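Local coordinates for protein 3-hydroxyisobutyrate dehydrogenase (Salmonella typhimurium, PDB 3G0O) that probably oxidises L-threonate to 2-dehydro-L-erythronate, with NAD(+) preferred over NADP(+) as the hydride acceptor, at residues N74-F83 against S102-I112. Residues are numbered along the deposited sequence; the frame is centred on the assembly and turned at random.
Sequences NAAQVRQVLF and STISSADAQEI
R79 reaches across from helix 75-82 and grips two acids of helix 106-117. Its chain runs extended from CG to NE and carries the guanidinium across the D108 carboxylate, the two side chains crossing at about a right angle. R79 NH2 lies 2.8 Å from D108 OD1, and the bond from NH1 to the same oxygen is weak. D108 OD1 sits at the guanidinium edge, near its plane, but NH2 stands above the carboxylate plane. The planes are 73° apart, so the groups do not pair flat, and both nitrogens converge on OD1. R79 NH2 also forms a salt bridge to E111 OE1 at 3.1 Å. The shared cation probably offsets the repulsion between the two carboxylates. I112 CG1 lies over one guanidinium face.

Next to the salt bridges the contact is apolar. With chi1 at -66°, I112 points CG2 away from its backbone N, to L82 CD1 at 3.8 Å. I112 CD1 meets V78 CG1 at 4.0 Å. I112 crosses both nearly at right angles. I104 CG2 packs on A75 CB at 3.7 Å. A water joins A75 N to T103 O. N74 OD1 caps helix 75-82 through Q77 N, and S105 OG caps the other helix through D108 N.

S102 OG hydrogen-bonds to V72 O, and T103 OG1 to K179 NZ, the predicted active-site lysine. The helices run nearly parallel, 8° apart; the axes of 75-82 and 106-112 come within 11.3 Å. Each follows a parallel strand, 67-70 or 97-100, of the Rossmann-type domain, in beta-alpha-beta order. I104 and A109 touch helix 174-202.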
ATOM      1  N   ASN A  74      -7.788   5.294 -22.944  1.00 23.50           N
ATOM      2  CA  ASN A  74      -8.543   4.086 -23.253  1.00 24.40           C
ATOM      3  C   ASN A  74      -8.381   3.521 -24.659  1.00 23.54           C
ATOM      4  O   ASN A  74      -7.712   4.105 -25.514  1.00 23.15           O
ATOM      5  CB  ASN A  74     -10.026   4.348 -22.996  1.00 25.09           C
ATOM      6  CG  ASN A  74     -10.529   5.548 -23.760  1.00 27.23           C
ATOM      7  OD1 ASN A  74     -10.363   5.634 -24.976  1.00 25.95           O
ATOM      8  ND2 ASN A  74     -11.143   6.486 -23.053  1.00 27.47           N
ATOM      9  N   ALA A  75      -9.022   2.376 -24.881  1.00 23.09           N
ATOM     10  CA  ALA A  75      -8.983   1.681 -26.161  1.00 24.04           C
ATOM     11  C   ALA A  75      -9.544   2.536 -27.286  1.00 25.24           C
ATOM     12  O   ALA A  75      -9.032   2.518 -28.410  1.00 24.74           O
ATOM     13  CB  ALA A  75      -9.768   0.379 -26.067  1.00 22.46           C
ATOM     14  N   ALA A  76     -10.604   3.280 -26.985  1.00 25.64           N
ATOM     15  CA  ALA A  76     -11.226   4.130 -27.989  1.00 26.80           C
ATOM     16  C   ALA A  76     -10.187   5.101 -28.537  1.00 26.84           C
ATOM     17  O   ALA A  76     -10.096   5.310 -29.747  1.00 27.76           O
ATOM     18  CB  ALA A  76     -12.395   4.890 -27.381  1.00 26.48           C
ATOM     19  N   GLN A  77      -9.398   5.684 -27.640  1.00 27.12           N
ATOM     20  CA  GLN A  77      -8.368   6.628 -28.043  1.00 26.56           C
ATOM     21  C   GLN A  77      -7.210   5.938 -28.765  1.00 26.16           C
ATOM     22  O   GLN A  77      -6.584   6.529 -29.645  1.00 25.73           O
ATOM     23  CB  GLN A  77      -7.868   7.407 -26.824  1.00 28.72           C
ATOM     24  CG  GLN A  77      -8.828   8.515 -26.392  1.00 32.16           C
ATOM     25  CD  GLN A  77      -8.458   9.151 -25.062  1.00 34.33           C
ATOM     26  OE1 GLN A  77      -7.285   9.398 -24.779  1.00 36.02           O
ATOM     27  NE2 GLN A  77      -9.466   9.436 -24.244  1.00 36.58           N
ATOM     28  N   VAL A  78      -6.924   4.691 -28.400  1.00 23.89           N
ATOM     29  CA  VAL A  78      -5.853   3.957 -29.066  1.00 23.03           C
ATOM     30  C   VAL A  78      -6.290   3.722 -30.506  1.00 22.85           C
ATOM     31  O   VAL A  78      -5.527   3.952 -31.445  1.00 22.01           O
ATOM     32  CB  VAL A  78      -5.585   2.587 -28.397  1.00 22.66           C
ATOM     33  CG1 VAL A  78      -4.528   1.825 -29.185  1.00 21.71           C
ATOM     34  CG2 VAL A  78      -5.120   2.785 -26.961  1.00 21.81           C
ATOM     35  N   ARG A  79      -7.529   3.268 -30.673  1.00 22.57           N
ATOM     36  CA  ARG A  79      -8.069   3.011 -31.998  1.00 24.50           C
ATOM     37  C   ARG A  79      -8.129   4.270 -32.859  1.00 25.44           C
ATOM     38  O   ARG A  79      -7.918   4.200 -34.070  1.00 25.55           O
ATOM     39  CB  ARG A  79      -9.464   2.388 -31.893  1.00 26.41           C
ATOM     40  CG  ARG A  79      -9.461   0.950 -31.393  1.00 27.90           C
ATOM     41  CD  ARG A  79     -10.815   0.301 -31.619  1.00 30.83           C
ATOM     42  NE  ARG A  79     -10.733  -1.157 -31.564  1.00 32.20           N
ATOM     43  CZ  ARG A  79     -10.793  -1.877 -30.448  1.00 33.35           C
ATOM     44  NH1 ARG A  79     -10.946  -1.280 -29.273  1.00 34.22           N
ATOM     45  NH2 ARG A  79     -10.692  -3.199 -30.510  1.00 33.06           N
ATOM     46  N   GLN A  80      -8.413   5.416 -32.246  1.00 26.16           N
ATOM     47  CA  GLN A  80      -8.479   6.668 -32.995  1.00 28.40           C
ATOM     48  C   GLN A  80      -7.100   7.098 -33.480  1.00 27.49           C
ATOM     49  O   GLN A  80      -6.967   7.685 -34.554  1.00 27.84           O
ATOM     50  CB  GLN A  80      -9.115   7.779 -32.149  1.00 30.77           C
ATOM     51  CG  GLN A  80     -10.628   7.636 -32.004  1.00 38.22           C
ATOM     52  CD  GLN A  80     -11.274   8.781 -31.232  1.00 41.71           C
ATOM     53  OE1 GLN A  80     -11.155   9.953 -31.612  1.00 44.66           O
ATOM     54  NE2 GLN A  80     -11.969   8.446 -30.146  1.00 42.72           N
ATOM     55  N   VAL A  81      -6.072   6.805 -32.692  1.00 26.16           N
ATOM     56  CA  VAL A  81      -4.707   7.150 -33.071  1.00 25.58           C
ATOM     57  C   VAL A  81      -4.237   6.228 -34.199  1.00 25.52           C
ATOM     58  O   VAL A  81      -3.553   6.661 -35.131  1.00 26.27           O
ATOM     59  CB  VAL A  81      -3.734   7.009 -31.868  1.00 24.84           C
ATOM     60  CG1 VAL A  81      -2.284   7.054 -32.350  1.00 24.20           C
ATOM     61  CG2 VAL A  81      -3.977   8.133 -30.869  1.00 24.33           C
ATOM     62  N   LEU A  82      -4.632   4.960 -34.120  1.00 23.99           N
ATOM     63  CA  LEU A  82      -4.224   3.964 -35.105  1.00 24.20           C
ATOM     64  C   LEU A  82      -5.104   3.818 -36.340  1.00 24.74           C
ATOM     65  O   LEU A  82      -4.593   3.748 -37.461  1.00 22.44           O
ATOM     66  CB  LEU A  82      -4.090   2.592 -34.434  1.00 22.99           C
ATOM     67  CG  LEU A  82      -2.997   2.450 -33.374  1.00 23.24           C
ATOM     68  CD1 LEU A  82      -2.986   1.027 -32.841  1.00 23.22           C
ATOM     69  CD2 LEU A  82      -1.643   2.794 -33.982  1.00 22.66           C
ATOM     70  N   PHE A  83      -6.416   3.760 -36.142  1.00 25.01           N
ATOM     71  CA  PHE A  83      -7.335   3.588 -37.266  1.00 27.25           C
ATOM     72  C   PHE A  83      -8.429   4.651 -37.320  1.00 27.65           C
ATOM     73  O   PHE A  83      -8.150   5.844 -37.430  1.00 28.85           O
ATOM     74  CB  PHE A  83      -7.985   2.201 -37.201  1.00 27.20           C
ATOM     75  CG  PHE A  83      -7.090   1.132 -36.632  1.00 27.45           C
ATOM     76  CD1 PHE A  83      -7.176   0.781 -35.286  1.00 27.36           C
ATOM     77  CD2 PHE A  83      -6.152   0.490 -37.433  1.00 26.54           C
ATOM     78  CE1 PHE A  83      -6.342  -0.197 -34.747  1.00 27.88           C
ATOM     79  CE2 PHE A  83      -5.311  -0.490 -36.904  1.00 27.58           C
ATOM     80  CZ  PHE A  83      -5.407  -0.833 -35.555  1.00 27.37           C
ATOM     81  N   SER A 102      -1.707   1.676 -22.540  1.00 17.46           N
ATOM     82  CA  SER A 102      -2.930   2.280 -22.025  1.00 17.13           C
ATOM     83  C   SER A 102      -3.490   1.315 -20.979  1.00 18.34           C
ATOM     84  O   SER A 102      -2.739   0.625 -20.299  1.00 18.25           O
ATOM     85  CB  SER A 102      -3.924   2.457 -23.179  1.00 18.13           C
ATOM     86  OG  SER A 102      -5.159   3.000 -22.748  1.00 23.40           O
ATOM     87  N   THR A 103      -4.807   1.282 -20.836  1.00 17.62           N
ATOM     88  CA  THR A 103      -5.433   0.351 -19.904  1.00 18.81           C
ATOM     89  C   THR A 103      -6.648  -0.173 -20.650  1.00 18.79           C
ATOM     90  O   THR A 103      -7.737   0.400 -20.579  1.00 18.69           O
ATOM     91  CB  THR A 103      -5.855   1.036 -18.589  1.00 18.87           C
ATOM     92  OG1 THR A 103      -4.703   1.612 -17.962  1.00 20.21           O
ATOM     93  CG2 THR A 103      -6.469   0.027 -17.637  1.00 20.14           C
ATOM     94  N   ILE A 104      -6.438  -1.263 -21.378  1.00 17.77           N
ATOM     95  CA  ILE A 104      -7.480  -1.856 -22.199  1.00 19.39           C
ATOM     96  C   ILE A 104      -7.722  -3.333 -21.883  1.00 19.15           C
ATOM     97  O   ILE A 104      -6.947  -3.965 -21.171  1.00 18.71           O
ATOM     98  CB  ILE A 104      -7.105  -1.697 -23.694  1.00 20.01           C
ATOM     99  CG1 ILE A 104      -5.874  -2.547 -24.033  1.00 19.54           C
ATOM    100  CG2 ILE A 104      -6.816  -0.236 -23.995  1.00 20.71           C
ATOM    101  CD1 ILE A 104      -5.381  -2.391 -25.473  1.00 18.78           C
ATOM    102  N   SER A 105      -8.799  -3.885 -22.430  1.00 18.85           N
ATOM    103  CA  SER A 105      -9.128  -5.281 -22.197  1.00 20.29           C
ATOM    104  C   SER A 105      -8.180  -6.164 -22.993  1.00 20.18           C
ATOM    105  O   SER A 105      -7.542  -5.708 -23.947  1.00 20.96           O
ATOM    106  CB  SER A 105     -10.560  -5.571 -22.637  1.00 19.72           C
ATOM    107  OG  SER A 105     -10.659  -5.546 -24.049  1.00 17.60           O
ATOM    108  N   SER A 106      -8.081  -7.424 -22.590  1.00 21.13           N
ATOM    109  CA  SER A 106      -7.232  -8.376 -23.287  1.00 21.91           C
ATOM    110  C   SER A 106      -7.761  -8.560 -24.706  1.00 22.84           C
ATOM    111  O   SER A 106      -6.986  -8.662 -25.665  1.00 23.00           O
ATOM    112  CB  SER A 106      -7.233  -9.719 -22.568  1.00 23.17           C
ATOM    113  OG  SER A 106      -6.364 -10.631 -23.211  1.00 27.05           O
ATOM    114  N   ALA A 107      -9.084  -8.595 -24.839  1.00 21.31           N
ATOM    115  CA  ALA A 107      -9.708  -8.761 -26.148  1.00 22.72           C
ATOM    116  C   ALA A 107      -9.305  -7.616 -27.077  1.00 22.22           C
ATOM    117  O   ALA A 107      -8.946  -7.850 -28.227  1.00 22.26           O
ATOM    118  CB  ALA A 107     -11.229  -8.810 -26.000  1.00 21.74           C
ATOM    119  N   ASP A 108      -9.365  -6.383 -26.577  1.00 21.83           N
ATOM    120  CA  ASP A 108      -8.997  -5.231 -27.392  1.00 22.57           C
ATOM    121  C   ASP A 108      -7.527  -5.260 -27.801  1.00 21.74           C
ATOM    122  O   ASP A 108      -7.182  -4.907 -28.933  1.00 21.31           O
ATOM    123  CB  ASP A 108      -9.306  -3.926 -26.662  1.00 24.22           C
ATOM    124  CG  ASP A 108     -10.769  -3.522 -26.781  1.00 27.74           C
ATOM    125  OD1 ASP A 108     -11.382  -3.790 -27.836  1.00 30.34           O
ATOM    126  OD2 ASP A 108     -11.305  -2.920 -25.832  1.00 30.13           O
ATOM    127  N   ALA A 109      -6.657  -5.677 -26.886  1.00 21.44           N
ATOM    128  CA  ALA A 109      -5.235  -5.764 -27.195  1.00 22.75           C
ATOM    129  C   ALA A 109      -5.009  -6.771 -28.329  1.00 24.36           C
ATOM    130  O   ALA A 109      -4.200  -6.540 -29.233  1.00 23.86           O
ATOM    131  CB  ALA A 109      -4.451  -6.185 -25.961  1.00 20.78           C
ATOM    132  N   GLN A 110      -5.725  -7.891 -28.276  1.00 24.50           N
ATOM    133  CA  GLN A 110      -5.595  -8.920 -29.303  1.00 26.19           C
ATOM    134  C   GLN A 110      -6.174  -8.461 -30.643  1.00 26.68           C
ATOM    135  O   GLN A 110      -5.587  -8.710 -31.697  1.00 26.10           O
ATOM    136  CB  GLN A 110      -6.280 -10.206 -28.841  1.00 27.59           C
ATOM    137  CG  GLN A 110      -5.602 -10.858 -27.645  1.00 31.22           C
ATOM    138  CD  GLN A 110      -6.402 -12.011 -27.073  1.00 34.16           C
ATOM    139  OE1 GLN A 110      -6.728 -12.963 -27.777  1.00 36.07           O
ATOM    140  NE2 GLN A 110      -6.726 -11.929 -25.787  1.00 36.93           N
ATOM    141  N   GLU A 111      -7.321  -7.790 -30.599  1.00 26.16           N
ATOM    142  CA  GLU A 111      -7.962  -7.288 -31.811  1.00 27.89           C
ATOM    143  C   GLU A 111      -7.074  -6.248 -32.500  1.00 28.40           C
ATOM    144  O   GLU A 111      -6.906  -6.260 -33.724  1.00 27.05           O
ATOM    145  CB  GLU A 111      -9.311  -6.662 -31.463  1.00 29.93           C
ATOM    146  CG  GLU A 111     -10.385  -7.673 -31.078  1.00 35.80           C
ATOM    147  CD  GLU A 111     -11.563  -7.037 -30.354  1.00 39.34           C
ATOM    148  OE1 GLU A 111     -12.013  -5.950 -30.777  1.00 41.11           O
ATOM    149  OE2 GLU A 111     -12.043  -7.631 -29.364  1.00 41.38           O
ATOM    150  N   ILE A 112      -6.506  -5.351 -31.702  1.00 26.46           N
ATOM    151  CA  ILE A 112      -5.632  -4.305 -32.214  1.00 25.44           C
ATOM    152  C   ILE A 112      -4.352  -4.898 -32.788  1.00 26.04           C
ATOM    153  O   ILE A 112      -3.860  -4.446 -33.823  1.00 25.59           O
ATOM    154  CB  ILE A 112      -5.269  -3.302 -31.092  1.00 24.07           C
ATOM    155  CG1 ILE A 112      -6.530  -2.557 -30.647  1.00 23.79           C
ATOM    156  CG2 ILE A 112      -4.193  -2.337 -31.571  1.00 23.25           C
ATOM    157  CD1 ILE A 112      -6.340  -1.687 -29.424  1.00 23.43           C
TER
HETATM  158  O   HOH W   1     -10.034   0.898 -22.625  1.00 27.50           O